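Local coordinates for protein precorrin-6Y C5,15-methyltransferase (Decarboxylating) (Geobacter metallireducens, PDB 3E05) that probably transfers methyl groups from S-adenosylmethionine to precorrin-6Y and decarboxylates it in adenosylcobalamin biosynthesis, the chain being the C-terminal domain of the enzyme, at residues R111-G116 and V137-A142; A30-K35 and V187-A192; V43-G48 and R66-E71; M120-I125 and V152-D157; L36-D41 and S59-N64. One frame throughout, in Å; residues are numbered along the deposited sequence.

Contact 1: residues R111-G116 and V137-A142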
# COMPACT_ATOMS: atom_id res chain seq x y z
N ARG D 111 1.29 28.98 7.76
CA ARG D 111 1.49 27.57 7.39
C ARG D 111 2.61 27.03 8.26
O ARG D 111 3.66 27.66 8.39
CB ARG D 111 1.85 27.45 5.90
CG ARG D 111 0.80 27.92 4.92
CD ARG D 111 -0.50 27.17 5.08
NE ARG D 111 -1.49 27.49 4.06
CZ ARG D 111 -2.44 28.42 4.19
NH1 ARG D 111 -2.54 29.14 5.30
NH2 ARG D 111 -3.28 28.64 3.19
N VAL D 112 2.39 25.89 8.92
CA VAL D 112 3.47 25.27 9.65
C VAL D 112 3.56 23.81 9.26
O VAL D 112 2.56 23.09 9.28
CB VAL D 112 3.29 25.38 11.18
CG1 VAL D 112 4.38 24.61 11.89
CG2 VAL D 112 3.33 26.84 11.63
N PHE D 113 4.76 23.40 8.84
CA PHE D 113 5.08 22.00 8.64
C PHE D 113 5.97 21.56 9.78
O PHE D 113 6.95 22.22 10.12
CB PHE D 113 5.77 21.74 7.29
CG PHE D 113 6.21 20.31 7.11
CD1 PHE D 113 5.25 19.28 7.09
CD2 PHE D 113 7.56 19.97 7.03
CE1 PHE D 113 5.64 17.92 6.94
CE2 PHE D 113 7.96 18.62 6.88
CZ PHE D 113 6.98 17.60 6.83
N ILE D 114 5.59 20.47 10.43
CA ILE D 114 6.40 19.88 11.48
C ILE D 114 7.01 18.57 10.97
O ILE D 114 6.32 17.54 10.88
CB ILE D 114 5.57 19.67 12.77
CG1 ILE D 114 4.95 21.00 13.23
CG2 ILE D 114 6.41 19.03 13.86
CD1 ILE D 114 3.78 20.85 14.18
N GLY D 115 8.29 18.62 10.61
CA GLY D 115 9.03 17.46 10.09
C GLY D 115 9.82 16.72 11.16
O GLY D 115 10.25 15.57 10.95
N GLY D 116 10.04 17.37 12.30
CA GLY D 116 10.79 16.78 13.42
C GLY D 116 10.53 17.56 14.69
O GLY D 116 10.57 18.79 14.68
N VAL D 137 -2.94 26.55 8.28
CA VAL D 137 -2.89 25.10 8.07
C VAL D 137 -1.63 24.57 8.74
O VAL D 137 -0.55 25.13 8.55
CB VAL D 137 -2.88 24.69 6.54
CG1 VAL D 137 -2.88 23.13 6.36
CG2 VAL D 137 -4.04 25.33 5.78
N ILE D 138 -1.76 23.52 9.54
CA ILE D 138 -0.61 22.78 10.07
C ILE D 138 -0.56 21.40 9.41
O ILE D 138 -1.57 20.71 9.33
CB ILE D 138 -0.71 22.57 11.60
CG1 ILE D 138 -0.90 23.91 12.34
CG2 ILE D 138 0.52 21.83 12.13
CD1 ILE D 138 -1.43 23.74 13.74
N VAL D 139 0.62 21.01 8.95
CA VAL D 139 0.86 19.67 8.40
C VAL D 139 2.04 19.04 9.15
O VAL D 139 3.02 19.71 9.51
CB VAL D 139 1.06 19.71 6.87
CG1 VAL D 139 1.41 18.30 6.27
CG2 VAL D 139 -0.20 20.27 6.20
N LEU D 140 1.90 17.75 9.46
CA LEU D 140 2.98 16.98 10.07
C LEU D 140 3.12 15.68 9.33
O LEU D 140 2.14 15.08 8.92
CB LEU D 140 2.71 16.63 11.53
CG LEU D 140 2.28 17.64 12.57
CD1 LEU D 140 0.78 17.74 12.55
CD2 LEU D 140 2.76 17.18 13.93
N ASN D 141 4.36 15.24 9.16
CA ASN D 141 4.61 13.90 8.62
C ASN D 141 5.07 12.98 9.75
O ASN D 141 6.07 13.25 10.43
CB ASN D 141 5.65 13.91 7.50
CG ASN D 141 5.09 14.47 6.17
OD1 ASN D 141 5.81 14.47 5.18
ND2 ASN D 141 3.85 14.90 6.15
N ALA D 142 4.31 11.92 9.98
CA ALA D 142 4.63 10.99 11.07
C ALA D 142 4.98 9.64 10.49
O ALA D 142 4.28 9.16 9.60
CB ALA D 142 3.46 10.87 11.99
O HOH W 1 6.76 15.19 12.35
O HOH W 2 8.72 14.17 9.03
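Phe-113 and Asn-141 meet on one side of the parallel part of the mixed central sheet of a Rossmann-like methyltransferase domain, where strands 111-114 and 137-142 are the two strands of a beta-alpha-beta unit closed over helix 121-131. The Phe-113 ring, with CG anti to the backbone N (chi1 176°), reaches past Val-139 to the amide of Asn-141, whose CG sits in the ring plane at its edge, 3.6 Å from CE1 of Phe-113. Ring and amide planes stand 80° apart, and the ring edge at CE1 and CZ points at the flat of the amide, which keeps its polar atoms for other partners: OD1 is hydrogen-bonded to Thr-32 in helix 26-35, while ND2 makes a weak bond to the carbonyl of its neighbour Leu-140. At the start of the strands Arg-111 bends at chi2 (-59°) and lays its guanidinium over Val-137, so that CG2 of the valine lies over one face, toward the rim; the NH2 end is held by the carbonyl of Arg-37. On the other side of the sheet Ile-114 and Leu-140 run side by side in the same direction, CD1 of Ile-114 lying 3.8 Å from CD2 of Leu-140. Between these two layers the backbones are joined in parallel register by Val-112 N to Val-137 O, Val-139 N to Val-112 O and Ile-114 N to Val-139 O (2.8 Å). Beyond them the pairing slackens: Asn-141 N reaches Ile-114 O only weakly, at 3.5 Å, and a water donates to both Ile-114 O and Asn-141 O, at 2.8 Å each.

Contact 2: residues A30-K35 and V187-A192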
# COMPACT_ATOMS: atom_id res chain seq x y z
N ALA D 30 5.72 16.19 -2.38
CA ALA D 30 4.68 16.78 -3.24
C ALA D 30 3.31 16.74 -2.57
O ALA D 30 2.64 17.76 -2.50
CB ALA D 30 4.63 16.08 -4.58
N VAL D 31 2.92 15.58 -2.03
CA VAL D 31 1.64 15.46 -1.31
C VAL D 31 1.60 16.41 -0.08
O VAL D 31 0.59 17.06 0.17
CB VAL D 31 1.37 14.00 -0.83
CG1 VAL D 31 -0.01 13.88 -0.19
CG2 VAL D 31 1.50 13.01 -1.99
N THR D 32 2.71 16.49 0.63
CA THR D 32 2.84 17.39 1.81
C THR D 32 2.60 18.86 1.42
O THR D 32 1.79 19.56 2.06
CB THR D 32 4.22 17.21 2.48
OG1 THR D 32 4.34 15.88 2.97
CG2 THR D 32 4.46 18.19 3.63
N LEU D 33 3.24 19.29 0.35
CA LEU D 33 3.08 20.66 -0.19
C LEU D 33 1.65 20.94 -0.65
O LEU D 33 1.12 22.00 -0.37
CB LEU D 33 4.07 20.88 -1.33
CG LEU D 33 5.53 20.95 -0.88
CD1 LEU D 33 6.43 20.74 -2.06
CD2 LEU D 33 5.84 22.24 -0.12
N SER D 34 1.04 19.96 -1.32
CA SER D 34 -0.39 19.96 -1.63
C SER D 34 -1.26 20.18 -0.39
O SER D 34 -2.11 21.07 -0.37
CB SER D 34 -0.78 18.64 -2.31
OG SER D 34 -1.91 18.79 -3.13
N LYS D 35 -1.02 19.38 0.64
CA LYS D 35 -1.79 19.45 1.89
C LYS D 35 -1.57 20.79 2.61
O LYS D 35 -2.46 21.27 3.33
CB LYS D 35 -1.43 18.28 2.82
CG LYS D 35 -1.88 16.86 2.32
CD LYS D 35 -3.38 16.75 2.06
CE LYS D 35 -3.73 15.37 1.49
NZ LYS D 35 -5.17 15.21 1.28
N VAL D 187 4.27 6.81 5.07
CA VAL D 187 4.28 8.09 5.79
C VAL D 187 2.85 8.52 6.06
O VAL D 187 1.97 8.47 5.18
CB VAL D 187 5.08 9.23 5.04
CG1 VAL D 187 5.14 10.50 5.89
CG2 VAL D 187 6.51 8.78 4.69
N TYR D 188 2.60 8.94 7.29
CA TYR D 188 1.30 9.46 7.65
C TYR D 188 1.35 10.97 7.56
O TYR D 188 2.07 11.60 8.34
CB TYR D 188 0.94 9.03 9.08
CG TYR D 188 0.69 7.54 9.19
CD1 TYR D 188 -0.59 7.03 9.00
CD2 TYR D 188 1.74 6.65 9.43
CE1 TYR D 188 -0.85 5.65 9.12
CE2 TYR D 188 1.51 5.27 9.51
CZ TYR D 188 0.21 4.78 9.36
OH TYR D 188 -0.02 3.42 9.43
N ILE D 189 0.63 11.54 6.59
CA ILE D 189 0.56 12.98 6.42
C ILE D 189 -0.68 13.50 7.15
O ILE D 189 -1.82 13.25 6.75
CB ILE D 189 0.55 13.37 4.93
CG1 ILE D 189 1.83 12.83 4.26
CG2 ILE D 189 0.39 14.89 4.75
CD1 ILE D 189 1.84 12.88 2.76
N ILE D 190 -0.42 14.25 8.22
CA ILE D 190 -1.48 14.78 9.08
C ILE D 190 -1.71 16.25 8.77
O ILE D 190 -0.78 17.05 8.87
CB ILE D 190 -1.08 14.61 10.57
CG1 ILE D 190 -0.75 13.15 10.86
CG2 ILE D 190 -2.19 15.14 11.49
CD1 ILE D 190 0.00 12.92 12.16
N THR D 191 -2.94 16.60 8.38
CA THR D 191 -3.33 17.97 8.06
C THR D 191 -4.38 18.47 9.05
O THR D 191 -5.38 17.81 9.29
CB THR D 191 -3.82 18.07 6.61
OG1 THR D 191 -2.83 17.48 5.76
CG2 THR D 191 -4.01 19.55 6.20
N ALA D 192 -4.13 19.65 9.61
CA ALA D 192 -5.00 20.21 10.63
C ALA D 192 -5.30 21.67 10.33
O ALA D 192 -4.40 22.44 9.99
CB ALA D 192 -4.38 20.07 11.99
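Ile-189 fits against one side of helix 26-35, and most of the apolar contact passes through its CD1 methyl. This atom lies 3.6 Å from Val-31 CG1, and on the same helix Thr-32 OG1 is 3.9 Å away from it. With CG1 anti to the carbonyl carbon (chi1 -59°), the longer branch of Ile-189 runs out to the helix while its CG2 meets Lys-35, whose CG is 3.9 Å from that methyl. The aliphatic part of Lys-35 thus serves as a hydrophobic surface, crossing Ile-189 at about a right angle. Val-31 also packs on Val-31 of the second subunit.

Polar atoms take part mainly by van der Waals contact. Thr-191 OG1 rests against the same lysine, 3.4 Å from Lys-35 CB, and its CG2 approaches the Lys-35 carbonyl oxygen at 3.7 Å. The hydroxyl of Thr-32 has its own partners, the carbonyl of Val-28 one turn earlier and the side chain of Asn-141. The Lys-35 chain bends at chi2 (-57°) and is extended beyond it; its stem packs in the buried contact, while the charge is paired beyond it by Glu-163 and by Glu-27 of the second subunit.

The segments run nearly parallel, 9° apart with axes 9.4 Å from each other. Helix 26-35, which precedes the first strand, covers one face of the Rossmann-like sheet, the face to which Ile-189 and Thr-191 point; Ile-190 packs on helix 145-157 across the sheet, in which strand 180-193 lies between strands 137-142 and 161-173.

Contact 3: residues V43-G48 and R66-E71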
# COMPACT_ATOMS: atom_id res chain seq x y z
N VAL D 43 3.62 33.34 5.15
CA VAL D 43 4.73 33.00 6.01
C VAL D 43 4.57 31.54 6.47
O VAL D 43 3.51 31.17 6.98
CB VAL D 43 4.84 33.95 7.24
CG1 VAL D 43 5.87 33.44 8.26
CG2 VAL D 43 5.21 35.37 6.77
N MET D 44 5.62 30.76 6.26
CA MET D 44 5.64 29.35 6.64
C MET D 44 6.76 29.05 7.64
O MET D 44 7.88 29.50 7.46
CB MET D 44 5.81 28.50 5.37
CG MET D 44 5.92 26.97 5.59
SD MET D 44 5.96 26.11 4.00
CE MET D 44 7.10 24.83 4.42
N TRP D 45 6.45 28.29 8.69
CA TRP D 45 7.50 27.68 9.51
C TRP D 45 7.72 26.21 9.12
O TRP D 45 6.75 25.46 8.97
CB TRP D 45 7.11 27.71 10.99
CG TRP D 45 6.88 29.07 11.63
CD1 TRP D 45 7.18 30.30 11.11
CD2 TRP D 45 6.36 29.30 12.94
NE1 TRP D 45 6.83 31.29 12.02
CE2 TRP D 45 6.35 30.70 13.15
CE3 TRP D 45 5.88 28.46 13.96
CZ2 TRP D 45 5.88 31.28 14.34
CZ3 TRP D 45 5.41 29.04 15.14
CH2 TRP D 45 5.41 30.43 15.32
N ASP D 46 8.98 25.80 8.96
CA ASP D 46 9.34 24.40 8.74
C ASP D 46 10.14 23.97 9.98
O ASP D 46 11.35 24.22 10.08
CB ASP D 46 10.12 24.26 7.43
CG ASP D 46 10.63 22.83 7.15
OD1 ASP D 46 10.40 21.87 7.93
OD2 ASP D 46 11.26 22.68 6.08
N ILE D 47 9.44 23.34 10.92
CA ILE D 47 10.04 22.89 12.18
C ILE D 47 10.67 21.50 12.07
O ILE D 47 9.98 20.51 11.77
CB ILE D 47 9.01 22.93 13.32
CG1 ILE D 47 8.49 24.37 13.49
CG2 ILE D 47 9.63 22.40 14.63
CD1 ILE D 47 7.26 24.48 14.33
N GLY D 48 11.98 21.43 12.32
CA GLY D 48 12.75 20.21 12.16
C GLY D 48 13.01 20.01 10.68
O GLY D 48 12.62 18.98 10.11
N ARG D 66 7.65 34.08 2.72
CA ARG D 66 8.80 33.94 3.62
C ARG D 66 8.76 32.63 4.39
O ARG D 66 7.79 32.34 5.09
CB ARG D 66 8.89 35.11 4.62
CG ARG D 66 9.16 36.48 3.96
CD ARG D 66 9.29 37.58 4.99
NE ARG D 66 8.01 37.90 5.62
CZ ARG D 66 7.87 38.56 6.76
NH1 ARG D 66 8.95 38.98 7.43
NH2 ARG D 66 6.66 38.80 7.25
N ILE D 67 9.82 31.85 4.27
CA ILE D 67 9.91 30.53 4.90
C ILE D 67 11.03 30.50 5.94
O ILE D 67 12.14 30.96 5.69
CB ILE D 67 10.09 29.41 3.84
CG1 ILE D 67 8.87 29.34 2.92
CG2 ILE D 67 10.31 28.05 4.48
CD1 ILE D 67 9.08 29.94 1.59
N PHE D 68 10.71 29.98 7.12
CA PHE D 68 11.67 29.89 8.22
C PHE D 68 11.86 28.43 8.59
O PHE D 68 10.91 27.75 9.01
CB PHE D 68 11.19 30.73 9.40
CG PHE D 68 11.03 32.19 9.06
CD1 PHE D 68 12.11 33.06 9.16
CD2 PHE D 68 9.80 32.68 8.61
CE1 PHE D 68 11.98 34.41 8.82
CE2 PHE D 68 9.67 34.02 8.27
CZ PHE D 68 10.76 34.89 8.37
N ALA D 69 13.09 27.96 8.40
CA ALA D 69 13.46 26.56 8.56
C ALA D 69 14.28 26.37 9.83
O ALA D 69 15.44 26.81 9.90
CB ALA D 69 14.25 26.09 7.33
N LEU D 70 13.66 25.73 10.82
CA LEU D 70 14.26 25.53 12.13
C LEU D 70 14.87 24.15 12.26
O LEU D 70 14.20 23.13 11.99
CB LEU D 70 13.22 25.75 13.23
CG LEU D 70 13.04 27.18 13.72
CD1 LEU D 70 12.13 27.94 12.78
CD2 LEU D 70 12.45 27.17 15.11
N GLU D 71 16.13 24.10 12.69
CA GLU D 71 16.85 22.84 12.85
C GLU D 71 17.85 22.91 14.00
O GLU D 71 18.61 23.87 14.10
CB GLU D 71 17.53 22.46 11.53
CG GLU D 71 18.38 21.17 11.55
CD GLU D 71 17.60 19.95 12.01
OE1 GLU D 71 16.58 19.61 11.39
OE2 GLU D 71 18.01 19.33 13.01
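Five backbone hydrogen bonds join Val-43 to Gly-48 with Arg-66 to Glu-71, alternating in direction. Met-44 N gives to Arg-66 O, Phe-68 N to Met-44 O at 2.9 Å, Asp-46 N to Phe-68 O at 2.7 Å and Leu-70 N to Asp-46 O. The fifth, Gly-48 N to Leu-70 O at 2.8 Å, is the most bent (130° at the hydrogen), where the chain leaves the strand with a positive phi. The other edge of strand 43-47 is also satisfied, since Val-43, Trp-45 and Ile-47 bond to the backbone of strand 111-114.

These parallel strands belong to the beta-alpha-beta unit 43-47, 53-61, 66-71 of the Rossmann-like fold, and the turn after the first strand is the glycine-rich one that in related methyltransferases lines the S-adenosylmethionine site. Glu-71, following Leu-70, accepts from Gly-50 N with OE1 and from Asn-73 N with OE2; a bend at chi2 (56°) brings its OE1 back toward Gly-48, 3.7 Å from Gly-48 C. Asp-46 OD2 is hydrogen-bonded to Ser-55 OG of helix 53-61, and Trp-45 NE1 to the carbonyl of Pro-107.

Among the apolar groups, Val-43 CG1 meets the edge of the Phe-68 ring, 3.8 Å from CE2, and Phe-68 CD2 in turn meets the edge of the Trp-45 ring at CD1 (4.3 Å). Val-43 CG2 touches the guanidinium of Arg-66, 3.8 Å from NH2.

Contact 4: residues M120-I125 and V152-D157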
# COMPACT_ATOMS: atom_id res chain seq x y z
N MET D 120 9.65 17.14 21.62
CA MET D 120 8.92 18.32 22.07
C MET D 120 7.59 18.55 21.33
O MET D 120 7.20 19.69 21.12
CB MET D 120 9.80 19.59 21.96
CG MET D 120 11.09 19.56 22.79
SD MET D 120 10.82 19.26 24.55
CE MET D 120 10.13 20.83 25.06
N LEU D 121 6.90 17.47 20.97
CA LEU D 121 5.69 17.55 20.13
C LEU D 121 4.55 18.38 20.73
O LEU D 121 4.03 19.28 20.06
CB LEU D 121 5.20 16.16 19.70
CG LEU D 121 3.96 16.14 18.78
CD1 LEU D 121 4.23 16.87 17.47
CD2 LEU D 121 3.42 14.72 18.53
N GLU D 122 4.16 18.08 21.97
CA GLU D 122 3.06 18.78 22.62
C GLU D 122 3.36 20.26 22.77
O GLU D 122 2.51 21.13 22.52
CB GLU D 122 2.77 18.16 24.00
CG GLU D 122 1.34 18.43 24.47
CD GLU D 122 1.08 17.96 25.89
OE1 GLU D 122 1.81 17.09 26.41
OE2 GLU D 122 0.12 18.48 26.49
N GLU D 123 4.60 20.55 23.17
CA GLU D 123 5.05 21.90 23.39
C GLU D 123 5.11 22.68 22.08
O GLU D 123 4.79 23.87 22.05
CB GLU D 123 6.41 21.90 24.10
CG GLU D 123 6.35 21.32 25.51
CD GLU D 123 6.64 19.81 25.59
OE1 GLU D 123 6.67 19.11 24.55
OE2 GLU D 123 6.84 19.32 26.73
N ILE D 124 5.49 22.00 21.00
CA ILE D 124 5.51 22.62 19.67
C ILE D 124 4.09 22.93 19.17
O ILE D 124 3.86 24.04 18.66
CB ILE D 124 6.30 21.78 18.63
CG1 ILE D 124 7.80 21.90 18.89
CG2 ILE D 124 5.98 22.22 17.18
CD1 ILE D 124 8.64 20.83 18.19
N ILE D 125 3.17 21.98 19.31
CA ILE D 125 1.79 22.17 18.85
C ILE D 125 1.12 23.32 19.63
O ILE D 125 0.48 24.18 19.03
CB ILE D 125 0.97 20.84 18.84
CG1 ILE D 125 1.40 19.99 17.64
CG2 ILE D 125 -0.54 21.11 18.74
CD1 ILE D 125 0.84 18.57 17.61
N VAL D 152 -2.41 13.61 16.49
CA VAL D 152 -3.86 13.69 16.32
C VAL D 152 -4.56 14.12 17.62
O VAL D 152 -5.45 14.96 17.60
CB VAL D 152 -4.45 12.38 15.71
CG1 VAL D 152 -5.96 12.46 15.58
CG2 VAL D 152 -3.84 12.15 14.34
N GLU D 153 -4.11 13.56 18.75
CA GLU D 153 -4.65 13.87 20.07
C GLU D 153 -4.50 15.35 20.45
O GLU D 153 -5.47 15.98 20.88
CB GLU D 153 -4.01 12.97 21.13
CG GLU D 153 -4.60 13.11 22.53
CD GLU D 153 -3.74 12.49 23.62
OE1 GLU D 153 -3.10 11.44 23.38
OE2 GLU D 153 -3.70 13.06 24.73
N PHE D 154 -3.31 15.90 20.28
CA PHE D 154 -3.03 17.30 20.64
C PHE D 154 -3.73 18.32 19.75
O PHE D 154 -4.23 19.33 20.23
CB PHE D 154 -1.52 17.60 20.68
CG PHE D 154 -0.74 16.70 21.60
CD1 PHE D 154 -1.30 16.22 22.79
CD2 PHE D 154 0.56 16.33 21.27
CE1 PHE D 154 -0.57 15.37 23.62
CE2 PHE D 154 1.30 15.50 22.11
CZ PHE D 154 0.73 15.02 23.28
N LEU D 155 -3.76 18.05 18.45
CA LEU D 155 -4.44 18.92 17.50
C LEU D 155 -5.95 18.91 17.68
O LEU D 155 -6.60 19.95 17.53
CB LEU D 155 -4.07 18.53 16.06
CG LEU D 155 -2.64 18.80 15.57
CD1 LEU D 155 -2.37 17.96 14.35
CD2 LEU D 155 -2.38 20.28 15.27
N GLU D 156 -6.52 17.75 17.99
CA GLU D 156 -7.95 17.67 18.28
C GLU D 156 -8.34 18.33 19.61
O GLU D 156 -9.46 18.85 19.73
CB GLU D 156 -8.44 16.24 18.20
CG GLU D 156 -8.57 15.76 16.75
CD GLU D 156 -9.26 14.43 16.63
OE1 GLU D 156 -9.27 13.66 17.62
OE2 GLU D 156 -9.78 14.15 15.53
N ASP D 157 -7.42 18.33 20.57
CA ASP D 157 -7.57 19.04 21.84
C ASP D 157 -7.70 20.55 21.64
O ASP D 157 -8.39 21.22 22.43
CB ASP D 157 -6.39 18.78 22.77
CG ASP D 157 -6.46 17.44 23.45
OD1 ASP D 157 -7.49 16.75 23.32
OD2 ASP D 157 -5.46 17.08 24.12
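Glu-122 sets its CG anti to the backbone N (chi1 -157°) and stays extended beyond it, while Phe-154, with CG beside its own backbone N, turns its ring out to meet it. The result is a CH-pi contact: Glu-122 CG stands almost exactly over the middle of the Phe-154 ring, 3.5 Å from its centroid. The two side chains cross at about a right angle, yet the carboxylate plane is tilted only 18° from the ring, so the acid continues stacked over the CE1 and CZ side, and CB covers CE2 at 3.6 Å.

Leu-121 CG lies at the edge of the same ring, 4.2 Å from Phe-154 CD2; Ile-125 CD1 is also near the ring plane and touches Phe-154 CB at 4.0 Å. Deeper in, Ile-125 CG2 meets Leu-155 CD2 at 4.0 Å, where Leu-155 goes on to pack against Ile-138 and Leu-140 of the sheet.

Helices 121-131 and 145-157 lie side by side on one face of the Rossmann-like sheet, with short-segment axes 10.1 Å apart crossing at -29°.

Contact chemistry thus grades from aliphatic packing next to the strands to an aromatic ring, one face of which is covered by CB and CG of Glu-122. That acid makes its contact with carbons; the like charges nearby, Asp-157 OD2 being 6.2 Å from Glu-122 OE2 and Glu-153 a little farther, probably repel it only mildly.

Contact 5: residues L36-D41 and S59-N64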
# COMPACT_ATOMS: atom_id res chain seq x y z
N LEU D 36 -0.40 21.39 2.42
CA LEU D 36 -0.12 22.71 3.02
C LEU D 36 -0.94 23.87 2.43
O LEU D 36 -0.96 24.95 3.01
CB LEU D 36 1.36 23.03 2.97
CG LEU D 36 2.22 22.37 4.06
CD1 LEU D 36 3.67 22.30 3.65
CD2 LEU D 36 2.07 23.15 5.38
N ARG D 37 -1.59 23.64 1.28
CA ARG D 37 -2.46 24.64 0.63
C ARG D 37 -1.75 26.00 0.49
O ARG D 37 -2.20 27.01 1.02
CB ARG D 37 -3.78 24.82 1.39
CG ARG D 37 -4.75 23.66 1.28
CD ARG D 37 -5.87 23.80 2.30
NE ARG D 37 -6.48 25.13 2.28
CZ ARG D 37 -7.19 25.65 3.28
NH1 ARG D 37 -7.40 24.95 4.40
NH2 ARG D 37 -7.70 26.87 3.16
N LEU D 38 -0.61 25.98 -0.18
CA LEU D 38 0.25 27.14 -0.32
C LEU D 38 -0.28 28.14 -1.35
O LEU D 38 -0.86 27.77 -2.35
CB LEU D 38 1.68 26.71 -0.69
CG LEU D 38 2.42 25.79 0.30
CD1 LEU D 38 3.86 25.57 -0.19
CD2 LEU D 38 2.42 26.32 1.72
N GLN D 39 -0.07 29.42 -1.06
CA GLN D 39 -0.27 30.46 -2.05
C GLN D 39 0.85 31.46 -1.82
O GLN D 39 1.44 31.46 -0.75
CB GLN D 39 -1.66 31.10 -1.94
CG GLN D 39 -2.13 31.39 -0.54
CD GLN D 39 -3.61 31.77 -0.48
OE1 GLN D 39 -4.49 30.91 -0.48
NE2 GLN D 39 -3.88 33.07 -0.42
N ASP D 40 1.14 32.31 -2.80
CA ASP D 40 2.25 33.25 -2.68
C ASP D 40 2.03 34.26 -1.52
O ASP D 40 0.91 34.43 -1.06
CB ASP D 40 2.51 33.96 -4.01
CG ASP D 40 3.96 34.36 -4.18
OD1 ASP D 40 4.76 34.13 -3.25
OD2 ASP D 40 4.31 34.91 -5.25
N ASP D 41 3.13 34.83 -1.03
CA ASP D 41 3.14 35.88 0.02
C ASP D 41 2.88 35.41 1.45
O ASP D 41 2.82 36.24 2.36
CB ASP D 41 2.19 37.06 -0.30
CG ASP D 41 2.50 37.71 -1.64
OD1 ASP D 41 3.65 38.13 -1.86
OD2 ASP D 41 1.56 37.83 -2.46
N SER D 59 9.36 27.19 -1.26
CA SER D 59 9.89 28.49 -1.67
C SER D 59 9.74 28.71 -3.17
O SER D 59 9.55 29.85 -3.62
CB SER D 59 11.34 28.66 -1.20
OG SER D 59 12.25 28.07 -2.11
N ASN D 60 9.81 27.63 -3.94
CA ASN D 60 9.55 27.70 -5.38
C ASN D 60 8.08 28.02 -5.67
O ASN D 60 7.77 28.72 -6.65
CB ASN D 60 9.96 26.40 -6.06
CG ASN D 60 11.46 26.23 -6.15
OD1 ASN D 60 12.23 27.17 -5.96
ND2 ASN D 60 11.88 25.01 -6.46
N LEU D 61 7.20 27.53 -4.80
CA LEU D 61 5.75 27.72 -4.93
C LEU D 61 5.29 29.05 -4.37
O LEU D 61 4.20 29.54 -4.72
CB LEU D 61 4.98 26.60 -4.20
CG LEU D 61 5.13 25.14 -4.64
CD1 LEU D 61 4.42 24.22 -3.64
CD2 LEU D 61 4.56 24.94 -5.98
N MET D 62 6.09 29.62 -3.47
CA MET D 62 5.82 30.94 -2.91
C MET D 62 7.05 31.84 -3.08
O MET D 62 7.74 32.11 -2.10
CB MET D 62 5.47 30.85 -1.42
CG MET D 62 4.29 29.97 -1.07
SD MET D 62 3.84 30.03 0.67
CE MET D 62 5.32 29.42 1.47
N PRO D 63 7.31 32.33 -4.31
CA PRO D 63 8.53 33.13 -4.55
C PRO D 63 8.61 34.40 -3.71
O PRO D 63 9.70 34.84 -3.33
CB PRO D 63 8.44 33.49 -6.04
CG PRO D 63 7.43 32.57 -6.62
CD PRO D 63 6.49 32.21 -5.53
N ASN D 64 7.44 34.97 -3.42
CA ASN D 64 7.37 36.18 -2.60
C ASN D 64 6.92 35.92 -1.17
O ASN D 64 6.75 36.87 -0.39
CB ASN D 64 6.48 37.22 -3.29
CG ASN D 64 7.00 37.61 -4.65
OD1 ASN D 64 8.04 38.27 -4.78
ND2 ASN D 64 6.28 37.21 -5.69
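The carboxylate of Asp-40 and the amide of Asn-64 cross obliquely, their planes 28° apart, and meet through N-H...O bonds that tie the loop leading into strand 43-47 to the turn that follows helix 53-61 in the Rossmann-like fold. Asn-64 N reaches OD1 of Asp-40 on its syn lone pair at 2.8 Å, while Asn-64 ND2 meets OD2 of the same residue on the syn side at 3.1 Å, 29° out of the carboxylate plane. A second donor to OD1, the backbone N of Asp-41, comes from above that plane. The carboxylate is thus gripped by three N-H groups, and Pro-63 CD packs against it, 3.4 Å from OD1. Asp-41 lies alongside Asn-64 pointing the same way, its OD1 3.3 Å from Asn-64 CB.

Next to this polar group the contact turns apolar. Leu-38 CD1 meets Leu-61 CD1 at 3.7 Å, and Leu-33 of helix 26-35 packs on both leucines; Leu-61 also touches Leu-61 of the second subunit. Met-62 has CG beside its backbone N (chi1 -58°) and then extends at chi2, which puts SD beside Leu-38 CD2. The carbonyl oxygen of Gln-39 is buried here without a hydrogen-bonding partner, and Met-62 SD lies 3.1 Å from Gln-39 O.

Contacts 1 and 3 are the buried core, two parallel strand pairs of one sheet whose inner strands, 43-47 and 111-114, are neighbours; both rely on regular backbone hydrogen bonds. Contact 2 is equally buried but joins a helix to that sheet mainly by side-chain packing, and is tied to contact 1 by the hydrogen bond between Thr-32 and Asn-141. Contacts 4 and 5 are partly buried and lie about 25 Å apart between centres. Contact 4 packs two helices on the sheet through Leu-155, which meets Leu-140 of contact 1, whereas contact 5 joins the loops before strand 43-47 and after helix 53-61 through a carboxylate bound by N-H donors. Contacts 2, 4 and 5 also reach the second subunit.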